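Local coordinates for protein lovastatin nonaketide synthase mokA (Monascus pilosus, PDB 6AD3) that carries out the iterative nine-step assembly of the lovastatin (monacolin K) polyketide as a type I synthase, this chain being its condensation domain, at residues M311-F314 against R315-R319; I504-L507 against S508-S511. The protein carries 1 engineered substitution. All coordinates share one frame; numbering follows the deposited sequence.

Contact 1: M311-F314 against R315-R319; sequences MVAF and RIRER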
loop_
_atom_site.group_PDB
_atom_site.type_symbol
_atom_site.label_atom_id
_atom_site.label_comp_id
_atom_site.label_asym_id
_atom_site.label_seq_id
_atom_site.Cartn_x
_atom_site.Cartn_y
_atom_site.Cartn_z
ATOM N N MET A 311 18.009 11.033 15.581
ATOM C CA MET A 311 19.066 10.261 16.241
ATOM C C MET A 311 18.666 8.813 16.408
ATOM O O MET A 311 19.506 7.921 16.303
ATOM C CB MET A 311 19.473 10.881 17.582
ATOM C CG MET A 311 20.512 11.969 17.424
ATOM S SD MET A 311 22.068 11.331 16.693
ATOM C CE MET A 311 22.258 9.828 17.568
ATOM N N VAL A 312 17.360 8.567 16.583
ATOM C CA VAL A 312 16.871 7.181 16.617
ATOM C C VAL A 312 17.028 6.542 15.237
ATOM O O VAL A 312 17.519 5.403 15.105
ATOM C CB VAL A 312 15.398 7.092 17.069
ATOM C CG1 VAL A 312 14.930 5.659 17.027
ATOM C CG2 VAL A 312 15.234 7.668 18.479
ATOM N N ALA A 313 16.702 7.284 14.211
ATOM C CA ALA A 313 16.898 6.792 12.819
ATOM C C ALA A 313 18.344 6.477 12.507
ATOM O O ALA A 313 18.650 5.441 11.871
ATOM C CB ALA A 313 16.365 7.782 11.833
ATOM N N PHE A 314 19.231 7.336 12.994
ATOM C CA PHE A 314 20.681 7.146 12.844
ATOM C C PHE A 314 21.146 5.877 13.537
ATOM O O PHE A 314 21.907 5.084 12.951
ATOM C CB PHE A 314 21.431 8.378 13.366
ATOM C CG PHE A 314 22.933 8.186 13.460
ATOM C CD1 PHE A 314 23.724 8.319 12.332
ATOM C CD2 PHE A 314 23.506 7.784 14.631
ATOM C CE1 PHE A 314 25.088 8.114 12.405
ATOM C CE2 PHE A 314 24.877 7.603 14.728
ATOM C CZ PHE A 314 25.665 7.786 13.615
ATOM N N ARG A 315 20.739 5.664 14.794
ATOM C CA ARG A 315 21.127 4.465 15.513
ATOM C C ARG A 315 20.605 3.215 14.820
ATOM O O ARG A 315 21.267 2.182 14.793
ATOM C CB ARG A 315 20.621 4.502 16.960
ATOM C CG ARG A 315 21.332 5.541 17.804
ATOM C CD ARG A 315 21.043 5.408 19.287
ATOM N NE ARG A 315 21.543 6.612 19.945
ATOM C CZ ARG A 315 20.791 7.666 20.227
ATOM N NH1 ARG A 315 19.463 7.524 20.268
ATOM N NH2 ARG A 315 21.365 8.800 20.650
ATOM N N ILE A 316 19.406 3.297 14.291
ATOM C CA ILE A 316 18.874 2.172 13.572
ATOM C C ILE A 316 19.711 1.854 12.315
ATOM O O ILE A 316 20.022 0.702 12.051
ATOM C CB ILE A 316 17.392 2.397 13.242
ATOM C CG1 ILE A 316 16.577 2.301 14.535
ATOM C CG2 ILE A 316 16.897 1.347 12.232
ATOM C CD1 ILE A 316 15.119 2.742 14.355
ATOM N N ARG A 317 20.145 2.864 11.585
ATOM C CA ARG A 317 21.000 2.598 10.423
ATOM C C ARG A 317 22.303 1.966 10.855
ATOM O O ARG A 317 22.763 1.007 10.242
ATOM C CB ARG A 317 21.272 3.870 9.616
ATOM C CG ARG A 317 20.027 4.439 8.951
ATOM C CD ARG A 317 20.365 5.502 7.900
ATOM N NE ARG A 317 21.147 6.603 8.441
ATOM C CZ ARG A 317 20.625 7.642 9.082
ATOM N NH1 ARG A 317 19.318 7.742 9.216
ATOM N NH2 ARG A 317 21.415 8.604 9.538
ATOM N N GLU A 318 22.878 2.467 11.946
ATOM C CA GLU A 318 24.184 1.946 12.429
ATOM C C GLU A 318 24.079 0.500 12.861
ATOM O O GLU A 318 24.908 -0.330 12.484
ATOM C CB GLU A 318 24.739 2.802 13.581
ATOM C CG GLU A 318 24.995 4.228 13.159
ATOM C CD GLU A 318 25.873 4.315 11.912
ATOM O OE1 GLU A 318 25.338 4.555 10.785
ATOM O OE2 GLU A 318 27.060 4.015 12.043
ATOM N N ARG A 319 23.128 0.209 13.745
ATOM C CA ARG A 319 22.998 -1.125 14.323
ATOM C C ARG A 319 22.513 -2.153 13.248
ATOM O O ARG A 319 22.956 -3.270 13.248
ATOM C CB ARG A 319 22.054 -1.115 15.559
ATOM C CG ARG A 319 22.437 -0.154 16.736
ATOM C CD ARG A 319 23.925 0.027 17.018
ATOM N NE ARG A 319 24.520 -1.133 17.706
ATOM C CZ ARG A 319 24.650 -1.260 19.021
ATOM N NH1 ARG A 319 24.227 -0.308 19.872
ATOM N NH2 ARG A 319 25.106 -2.403 19.501
#

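Contact 2: I504-L507 against S508-S511; sequences ISIL and SMFS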
loop_
_atom_site.group_PDB
_atom_site.type_symbol
_atom_site.label_atom_id
_atom_site.label_comp_id
_atom_site.label_asym_id
_atom_site.label_seq_id
_atom_site.Cartn_x
_atom_site.Cartn_y
_atom_site.Cartn_z
ATOM N N ILE A 504 7.597 3.802 18.888
ATOM C CA ILE A 504 8.735 4.713 18.890
ATOM C C ILE A 504 9.626 4.451 20.106
ATOM O O ILE A 504 10.889 4.376 20.001
ATOM C CB ILE A 504 8.275 6.182 18.842
ATOM C CG1 ILE A 504 7.705 6.472 17.447
ATOM C CG2 ILE A 504 9.428 7.136 19.160
ATOM C CD1 ILE A 504 6.958 7.780 17.355
ATOM N N SER A 505 8.994 4.242 21.251
ATOM C CA SER A 505 9.747 3.851 22.458
ATOM C C SER A 505 10.576 2.584 22.265
ATOM O O SER A 505 11.764 2.513 22.660
ATOM C CB SER A 505 8.801 3.739 23.677
ATOM O OG SER A 505 8.284 5.029 24.025
ATOM N N ILE A 506 9.987 1.581 21.655
ATOM C CA ILE A 506 10.658 0.307 21.486
ATOM C C ILE A 506 11.793 0.411 20.464
ATOM O O ILE A 506 12.852 -0.183 20.656
ATOM C CB ILE A 506 9.635 -0.854 21.165
ATOM C CG1 ILE A 506 9.945 -2.075 22.028
ATOM C CG2 ILE A 506 9.614 -1.211 19.706
ATOM C CD1 ILE A 506 9.092 -3.308 21.724
ATOM N N LEU A 507 11.616 1.239 19.426
ATOM C CA LEU A 507 12.683 1.511 18.466
ATOM C C LEU A 507 13.819 2.242 19.133
ATOM O O LEU A 507 14.977 1.912 18.937
ATOM C CB LEU A 507 12.187 2.410 17.328
ATOM C CG LEU A 507 11.211 1.766 16.333
ATOM C CD1 LEU A 507 10.625 2.869 15.447
ATOM C CD2 LEU A 507 11.884 0.706 15.485
ATOM N N SER A 508 13.483 3.186 19.995
ATOM C CA SER A 508 14.513 3.946 20.657
ATOM C C SER A 508 15.313 3.022 21.605
ATOM O O SER A 508 16.553 3.086 21.676
ATOM C CB SER A 508 13.888 5.108 21.433
ATOM O OG SER A 508 14.928 5.817 22.111
ATOM N N MET A 509 14.613 2.146 22.318
ATOM C CA MET A 509 15.283 1.305 23.306
ATOM C C MET A 509 16.181 0.263 22.629
ATOM O O MET A 509 17.346 0.085 23.004
ATOM C CB MET A 509 14.235 0.649 24.213
ATOM C CG MET A 509 14.753 -0.364 25.178
ATOM S SD MET A 509 13.413 -1.138 26.160
ATOM C CE MET A 509 12.623 -2.165 24.910
ATOM N N PHE A 510 15.664 -0.418 21.623
ATOM C CA PHE A 510 16.439 -1.472 20.968
ATOM C C PHE A 510 17.593 -0.927 20.134
ATOM O O PHE A 510 18.615 -1.620 19.961
ATOM C CB PHE A 510 15.547 -2.397 20.112
ATOM C CG PHE A 510 14.680 -3.326 20.919
ATOM C CD1 PHE A 510 15.196 -4.032 21.984
ATOM C CD2 PHE A 510 13.340 -3.480 20.617
ATOM C CE1 PHE A 510 14.414 -4.909 22.708
ATOM C CE2 PHE A 510 12.541 -4.355 21.356
ATOM C CZ PHE A 510 13.066 -5.046 22.410
ATOM N N SER A 511 17.421 0.268 19.562
ATOM C CA SER A 511 18.437 0.836 18.751
ATOM C C SER A 511 19.551 1.402 19.646
ATOM O O SER A 511 20.694 1.423 19.241
ATOM C CB SER A 511 17.876 1.903 17.803
ATOM O OG SER A 511 17.504 3.093 18.482
#

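Contact 1: M311-F314 against R315-R319
F314 and E318 meet one turn apart on helix 310-322. In F314, CG is anti to the backbone N (chi1 171°), which sets the ring beside the carbonyl carbon and close to the backbone N of R315. From CB outward, F314 passes from R315 and R317 to E318. CB and CG lie close to the backbone N of R315, and CB also has NH2 of R317 beside it. CD1 faces that same nitrogen, F314 CD1 to R317 NH2 being 3.6 Å. R317 NH2 lies at the ring edge, in its plane, and the guanidinium is turned 75° to the ring, so this is not a flat cation-pi stack. CD2, CE2 and CZ lie beneath E318 CG, with CD2 also near R315 N. CE1 and CZ approach the carboxylate carbon. E318 CG sits over the ring face, 3.8 Å from the F314 ring centroid, as a CH-pi contact. The E318 chain bends at chi2, which lays the carboxylate stacked over the ring, the two planes 5° apart. Its OE1 forms a salt bridge with R321.

This is i to i+3 and i to i+4 packing along a regular alpha helix of the condensation domain. Four backbone bonds carry it, among them R315 N to M311 O and E318 N to F314 O, both 3.0 Å. On another side of the helix M311 curls back, and its CE comes over one face of the R315 guanidinium, 3.4 Å from R315 NH2. V312 CG1 touches I316 CD1 at 4.0 Å on the buried side. S511 of helix 495-512 touches both, and F330 and Y331 of helix 327-343 touch I316.

Contact 2: I504-L507 against S508-S511
I506 and F510, one turn apart on helix 495-512, run alongside each other in the same direction. I506 CG1 comes within 3.5 Å of F510 CE2, and I506 CD1 is 3.6 Å from the same ring carbon. The CD2-CE2 side of the ring makes the touch, with CD2 also close to I506 O. The backbone ties the pair as well, with F510 N bonded to I506 O in a nearly straight bond (169°). I506 is also met by M509, whose chain bends at chi3 so that CE lies 3.9 Å from I506 CG1. The same methyl stands above one face of the F510 ring, nearer its margin than its middle. Outside the segment, F386 stacks on the F510 ring, and R341 of helix 327-343 packs against both I506 and F510.

S508 takes part chiefly through its backbone, S508 N giving a hydrogen bond to I504 O at 2.9 Å. Its CB rests near the same oxygen.

L507 O is gripped twice. S511 OG gives it a hydrogen bond of 2.8 Å, and S511 N gives another of 3.0 Å. The two donors come from opposite faces of the carbonyl plane. A first torsion of 72° sets the hydroxyl between the backbone N and the carbonyl carbon, and turns it back toward L507. A serine hydroxyl bonded to the carbonyl four residues earlier is a familiar feature of alpha helices, and here it lies in the last turn of the domain's C-terminal helix.

Coming from the N terminus, the chain leaves strand 301-307 and enters helix 310-322, where contact 1 lies. Helix 327-343 follows. Further strands and helices come next, up to strand 481-487 of the six-stranded mixed sheet, which leads to helix 495-512 and contact 2. Each contact joins adjoining turns of one helix, so neither closes a loop. They stand in series, without nesting or crossing. The centres of contact 1 and contact 2 are about 10 Å apart. S511 packs on V312, R315 and I316, with I316 CG1 3.5 Å from S511 CB. L507 also reaches I316. Y331 of helix 327-343 touches both I316 and L507, which brings three helices together.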